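Local coordinates for protein ACDH-11, isoform b (Caenorhabditis elegans, PDB 4Y9J) that belongs to the acyl-CoA dehydrogenase family of flavoproteins and holds flavin-adenine dinucleotide in a four-chain assembly, at residues T205-I210 with T234-V239; K212-L217 with G292-R297. One frame throughout, in Å; residues are numbered along the deposited sequence.

Contact 1 of 2, residues T205-I210 with T234-V239; sequences TYAVQI and TLARIV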
loop_
_atom_site.group_PDB
_atom_site.type_symbol
_atom_site.label_atom_id
_atom_site.label_comp_id
_atom_site.label_asym_id
_atom_site.label_seq_id
_atom_site.Cartn_x
_atom_site.Cartn_y
_atom_site.Cartn_z
ATOM N N THR B 205 -22.812 16.716 -21.819
ATOM C CA THR B 205 -21.810 17.783 -21.871
ATOM C C THR B 205 -22.234 18.856 -22.815
ATOM O O THR B 205 -22.758 18.537 -23.899
ATOM C CB THR B 205 -20.467 17.184 -22.256
ATOM O OG1 THR B 205 -20.117 16.250 -21.242
ATOM C CG2 THR B 205 -19.389 18.226 -22.384
ATOM N N TYR B 206 -22.038 20.135 -22.403
ATOM C CA TYR B 206 -22.540 21.298 -23.092
ATOM C C TYR B 206 -21.367 22.167 -23.483
ATOM O O TYR B 206 -20.335 22.201 -22.771
ATOM C CB TYR B 206 -23.555 22.082 -22.223
ATOM C CG TYR B 206 -24.747 21.219 -21.974
ATOM C CD1 TYR B 206 -24.733 20.283 -20.959
ATOM C CD2 TYR B 206 -25.843 21.254 -22.822
ATOM C CE1 TYR B 206 -25.785 19.409 -20.764
ATOM C CE2 TYR B 206 -26.897 20.391 -22.661
ATOM C CZ TYR B 206 -26.867 19.452 -21.636
ATOM O OH TYR B 206 -27.922 18.617 -21.414
ATOM N N ALA B 207 -21.507 22.819 -24.622
ATOM C CA ALA B 207 -20.458 23.655 -25.210
ATOM C C ALA B 207 -20.986 25.053 -25.390
ATOM O O ALA B 207 -21.984 25.268 -26.100
ATOM C CB ALA B 207 -20.030 23.102 -26.558
ATOM N N VAL B 208 -20.313 26.015 -24.759
ATOM C CA VAL B 208 -20.754 27.375 -24.823
ATOM C C VAL B 208 -19.812 28.173 -25.691
ATOM O O VAL B 208 -18.641 28.237 -25.420
ATOM C CB VAL B 208 -20.821 28.014 -23.435
ATOM C CG1 VAL B 208 -21.132 29.496 -23.550
ATOM C CG2 VAL B 208 -21.893 27.320 -22.599
ATOM N N GLN B 209 -20.341 28.841 -26.707
ATOM C CA GLN B 209 -19.467 29.514 -27.658
ATOM C C GLN B 209 -18.645 30.593 -26.998
ATOM O O GLN B 209 -19.172 31.446 -26.317
ATOM C CB GLN B 209 -20.281 30.115 -28.795
ATOM C CG GLN B 209 -19.413 30.621 -29.944
ATOM C CD GLN B 209 -20.237 31.298 -31.029
ATOM O OE1 GLN B 209 -21.092 32.126 -30.734
ATOM N NE2 GLN B 209 -20.021 30.911 -32.277
ATOM N N ILE B 210 -17.347 30.570 -27.232
ATOM C CA ILE B 210 -16.495 31.687 -26.842
ATOM C C ILE B 210 -16.262 32.612 -28.020
ATOM O O ILE B 210 -16.357 33.833 -27.872
ATOM C CB ILE B 210 -15.120 31.243 -26.418
ATOM C CG1 ILE B 210 -15.237 30.359 -25.202
ATOM C CG2 ILE B 210 -14.242 32.464 -26.140
ATOM C CD1 ILE B 210 -13.880 29.893 -24.708
ATOM N N THR B 234 -13.801 14.763 -28.276
ATOM C CA THR B 234 -14.975 14.529 -27.457
ATOM C C THR B 234 -16.230 15.083 -28.091
ATOM O O THR B 234 -16.154 15.780 -29.096
ATOM C CB THR B 234 -14.760 15.155 -26.034
ATOM O OG1 THR B 234 -15.774 14.710 -25.107
ATOM C CG2 THR B 234 -14.686 16.611 -26.097
ATOM N N LEU B 235 -17.391 14.688 -27.558
ATOM C CA LEU B 235 -18.702 15.122 -28.059
ATOM C C LEU B 235 -19.297 15.994 -27.012
ATOM O O LEU B 235 -19.079 15.707 -25.837
ATOM C CB LEU B 235 -19.603 13.916 -28.190
ATOM C CG LEU B 235 -19.106 12.910 -29.220
ATOM C CD1 LEU B 235 -20.040 11.693 -29.191
ATOM C CD2 LEU B 235 -19.046 13.485 -30.647
ATOM N N ALA B 236 -20.052 16.999 -27.432
ATOM C CA ALA B 236 -20.814 17.878 -26.570
ATOM C C ALA B 236 -21.991 18.483 -27.304
ATOM O O ALA B 236 -22.028 18.464 -28.530
ATOM C CB ALA B 236 -19.913 19.000 -26.057
ATOM N N ARG B 237 -22.929 19.045 -26.546
ATOM C CA ARG B 237 -24.094 19.726 -27.071
ATOM C C ARG B 237 -23.935 21.211 -27.061
ATOM O O ARG B 237 -23.747 21.822 -26.010
ATOM C CB ARG B 237 -25.302 19.394 -26.223
ATOM C CG ARG B 237 -25.604 17.911 -26.157
ATOM C CD ARG B 237 -26.921 17.605 -25.441
ATOM N NE ARG B 237 -26.958 16.179 -25.232
ATOM C CZ ARG B 237 -27.347 15.274 -26.123
ATOM N NH1 ARG B 237 -27.866 15.657 -27.319
ATOM N NH2 ARG B 237 -27.225 13.985 -25.811
ATOM N N ILE B 238 -24.064 21.803 -28.249
ATOM C CA ILE B 238 -23.819 23.196 -28.406
ATOM C C ILE B 238 -25.047 23.892 -27.866
ATOM O O ILE B 238 -26.173 23.425 -28.087
ATOM C CB ILE B 238 -23.537 23.560 -29.884
ATOM C CG1 ILE B 238 -22.124 23.032 -30.226
ATOM C CG2 ILE B 238 -23.694 25.057 -30.071
ATOM C CD1 ILE B 238 -21.581 23.537 -31.543
ATOM N N VAL B 239 -24.814 24.933 -27.085
ATOM C CA VAL B 239 -25.877 25.734 -26.486
ATOM C C VAL B 239 -26.169 26.928 -27.409
ATOM O O VAL B 239 -25.264 27.663 -27.756
ATOM C CB VAL B 239 -25.421 26.296 -25.114
ATOM C CG1 VAL B 239 -26.528 27.136 -24.488
ATOM C CG2 VAL B 239 -24.982 25.175 -24.175
HETATM O O HOH W 1 -23.267 29.090 -26.877
#

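Contact 2 of 2, residues K212-L217 with G292-R297; sequences KDTYRL and GAIAER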
loop_
_atom_site.group_PDB
_atom_site.type_symbol
_atom_site.label_atom_id
_atom_site.label_comp_id
_atom_site.label_asym_id
_atom_site.label_seq_id
_atom_site.Cartn_x
_atom_site.Cartn_y
_atom_site.Cartn_z
ATOM N N LYS B 212 -16.345 32.263 -32.651
ATOM C CA LYS B 212 -16.274 31.499 -33.888
ATOM C C LYS B 212 -16.421 30.007 -33.526
ATOM O O LYS B 212 -17.447 29.616 -32.993
ATOM C CB LYS B 212 -14.931 31.808 -34.584
ATOM C CG LYS B 212 -14.863 33.189 -35.243
ATOM C CD LYS B 212 -14.971 33.069 -36.771
ATOM C CE LYS B 212 -13.629 33.191 -37.508
ATOM N NZ LYS B 212 -13.419 34.570 -38.056
ATOM N N ASP B 213 -15.417 29.184 -33.770
ATOM C CA ASP B 213 -15.616 27.731 -33.547
ATOM C C ASP B 213 -14.993 27.215 -32.245
ATOM O O ASP B 213 -14.904 25.986 -32.027
ATOM C CB ASP B 213 -15.099 26.984 -34.764
ATOM C CG ASP B 213 -15.899 27.337 -36.010
ATOM O OD1 ASP B 213 -17.146 27.394 -35.905
ATOM O OD2 ASP B 213 -15.300 27.595 -37.058
ATOM N N THR B 214 -14.561 28.156 -31.403
ATOM C CA THR B 214 -13.985 27.875 -30.070
ATOM C C THR B 214 -15.067 27.951 -28.991
ATOM O O THR B 214 -15.786 28.937 -28.919
ATOM C CB THR B 214 -12.923 28.914 -29.756
ATOM O OG1 THR B 214 -11.942 28.874 -30.788
ATOM C CG2 THR B 214 -12.275 28.639 -28.400
ATOM N N TYR B 215 -15.155 26.919 -28.169
ATOM C CA TYR B 215 -16.183 26.755 -27.165
ATOM C C TYR B 215 -15.517 26.394 -25.794
ATOM O O TYR B 215 -14.356 25.915 -25.710
ATOM C CB TYR B 215 -17.150 25.603 -27.540
ATOM C CG TYR B 215 -18.001 25.888 -28.747
ATOM C CD1 TYR B 215 -17.427 25.921 -30.030
ATOM C CD2 TYR B 215 -19.363 26.207 -28.609
ATOM C CE1 TYR B 215 -18.190 26.254 -31.149
ATOM C CE2 TYR B 215 -20.118 26.561 -29.707
ATOM C CZ TYR B 215 -19.533 26.591 -30.966
ATOM O OH TYR B 215 -20.311 26.921 -32.048
ATOM N N ARG B 216 -16.312 26.588 -24.744
ATOM C CA ARG B 216 -16.030 26.220 -23.334
ATOM C C ARG B 216 -16.888 24.999 -23.094
ATOM O O ARG B 216 -18.090 25.104 -23.295
ATOM C CB ARG B 216 -16.643 27.304 -22.422
ATOM C CG ARG B 216 -15.769 28.376 -21.895
ATOM C CD ARG B 216 -16.469 29.061 -20.707
ATOM N NE ARG B 216 -17.613 29.929 -21.029
ATOM C CZ ARG B 216 -18.864 29.860 -20.535
ATOM N NH1 ARG B 216 -19.286 28.928 -19.693
ATOM N NH2 ARG B 216 -19.732 30.777 -20.891
ATOM N N LEU B 217 -16.304 23.890 -22.653
ATOM C CA LEU B 217 -17.061 22.683 -22.348
ATOM C C LEU B 217 -17.336 22.526 -20.846
ATOM O O LEU B 217 -16.444 22.726 -20.005
ATOM C CB LEU B 217 -16.353 21.407 -22.854
ATOM C CG LEU B 217 -15.962 21.366 -24.321
ATOM C CD1 LEU B 217 -15.332 20.049 -24.723
ATOM C CD2 LEU B 217 -17.147 21.749 -25.249
ATOM N N GLY B 292 -15.385 24.666 -18.250
ATOM C CA GLY B 292 -14.742 25.737 -19.030
ATOM C C GLY B 292 -13.507 25.261 -19.830
ATOM O O GLY B 292 -12.654 26.096 -20.238
ATOM N N ALA B 293 -13.409 23.965 -20.107
ATOM C CA ALA B 293 -12.352 23.422 -20.992
ATOM C C ALA B 293 -12.474 24.000 -22.389
ATOM O O ALA B 293 -13.501 23.909 -23.011
ATOM C CB ALA B 293 -12.447 21.919 -21.058
ATOM N N ILE B 294 -11.421 24.628 -22.866
ATOM C CA ILE B 294 -11.438 25.263 -24.198
ATOM C C ILE B 294 -11.228 24.237 -25.308
ATOM O O ILE B 294 -10.238 23.476 -25.302
ATOM C CB ILE B 294 -10.390 26.370 -24.246
ATOM C CG1 ILE B 294 -10.740 27.358 -23.141
ATOM C CG2 ILE B 294 -10.441 27.103 -25.587
ATOM C CD1 ILE B 294 -9.713 28.430 -22.916
ATOM N N ALA B 295 -12.164 24.229 -26.252
ATOM C CA ALA B 295 -12.191 23.236 -27.272
ATOM C C ALA B 295 -12.622 23.830 -28.627
ATOM O O ALA B 295 -13.444 24.780 -28.683
ATOM C CB ALA B 295 -13.135 22.134 -26.877
ATOM N N GLU B 296 -12.138 23.203 -29.698
ATOM C CA GLU B 296 -12.453 23.666 -31.089
ATOM C C GLU B 296 -13.452 22.735 -31.765
ATOM O O GLU B 296 -13.253 21.529 -31.766
ATOM C CB GLU B 296 -11.188 23.716 -31.905
ATOM C CG GLU B 296 -9.994 24.415 -31.296
ATOM C CD GLU B 296 -10.243 25.824 -30.838
ATOM O OE1 GLU B 296 -11.155 26.476 -31.378
ATOM O OE2 GLU B 296 -9.469 26.309 -29.953
ATOM N N ARG B 297 -14.557 23.270 -32.263
ATOM C CA ARG B 297 -15.540 22.449 -32.944
ATOM C C ARG B 297 -15.010 22.013 -34.295
ATOM O O ARG B 297 -14.561 22.851 -35.059
ATOM C CB ARG B 297 -16.853 23.208 -33.230
ATOM C CG ARG B 297 -17.962 22.278 -33.764
ATOM C CD ARG B 297 -18.926 22.857 -34.805
ATOM N NE ARG B 297 -18.428 24.036 -35.502
ATOM C CZ ARG B 297 -18.180 24.137 -36.799
ATOM N NH1 ARG B 297 -18.403 23.162 -37.665
ATOM N NH2 ARG B 297 -17.731 25.274 -37.246
#

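Contact 1 of 2, residues T205-I210 with T234-V239
With CG opposite the carbonyl carbon in both (chi1 -64° and -59°), the Tyr206 ring and the Arg237 chain lean the same way, beside their own backbone N, from one face of two parallel strands that these residues bridge. From there the arginine runs extended, its aliphatic part passing the tyrosine so that Arg237 CD lies 3.9 Å from Tyr206 CE2. The long residue suits the place because its methylenes pack while its guanidinium reaches backbone carbonyls beyond the pair, those of Gly248, Leu246, Cys203 and Ala200; the tyrosine hydroxyl is bonded to Asp204. Val239 CG2 comes to the edge of the ring and touches Tyr206 CB at 3.9 Å. On the opposite face Ala207 stands beside Ile238, its small methyl CB also 4.1 Å from Ala236 CB; Phe255 touches all three.

Three backbone bonds join the edges: Arg237 N to Thr205 O (2.7 Å), Ala207 N to Arg237 O (2.8 Å) and Val239 N to Ala207 O (3.0 Å). Past them a water takes over, accepting from Gln209 N and donating to Val239 O. This is parallel beta pairing between strands 206-209 and 231-238, within the beta domain that forms the middle of the acyl-CoA dehydrogenase fold.

Contact 2 of 2, residues K212-L217 with G292-R297
Asp213 and Arg297 close one end of this antiparallel pair with a salt bridge, Arg297 NH2 lying 2.6 Å from Asp213 OD1. The oxygen sits at the edge of the guanidinium, in its plane, but the nitrogen stands over the carboxylate, and the two flat groups are turned 77° apart. This is therefore a single-bond grip rather than a two-pronged one. The backbones tie the same residues together, Arg297 N giving an almost straight bond to Asp213 O (2.7 Å).

Next along the strands, Thr214 and Glu296 lie side by side on one face. The glutamate chain folds back at chi2 (-54°), which brings its carboxylate beside the threonine, and Thr214 OG1 donates to the syn lone pair of Glu296 OE1 at 2.6 Å. A threonine serves both needs here, since its methyl CG2 packs against Ile294 CG2 at 3.7 Å.

The other face, with Tyr215, Leu217, Ala293 and Ala295, makes its side-chain contacts across the pair mainly through carbon. Leu217 CD1 rests 3.7 Å from Ala295 CB, the small alanine leaving room for the branched leucine; at the end of the pair Tyr215 CE1 meets the CB of Arg297.

These side chains are positioned by the regular backbone pairing, Tyr215 and Leu217 being hydrogen-bonded to Ala295 and Ala293. At the far end Leu217 O accepts from both Gly292 N (2.8 Å) and Ala293 N (3.3 Å), a G1 beta bulge. Glycine fits the first bulge position, where its positive phi (86°) would jam a side chain against the preceding carbonyl.

Farther out, Arg297 NH1 is bonded to Gly299 O. Phe255 of strand 252-258 meets the Tyr215 ring edge-to-face and touches Ala295, and strand 206-209 flanks strand 214-225, with Ala207 against both Tyr215 and Leu217.

Overall arrangement
The two contacts are neighbours in one mixed beta sheet, their centres about 7 Å apart. Strands 206-209 and 214-225 join them: they follow each other in the chain and lie side by side, with Val208 N probably hydrogen-bonded to Arg216 O at 2.8 Å. Along the sequence the segments alternate, 205-210, 212-217, 234-239 and then 292-297, so the pairings cross. Contact 1 is parallel and contact 2 antiparallel, and strand 252-258 pairs with the second strand of each. Strands distant in sequence are thus knitted into one beta domain. Contact 1 also packs against the second subunit, whereas no other chain of the assembly touches contact 2.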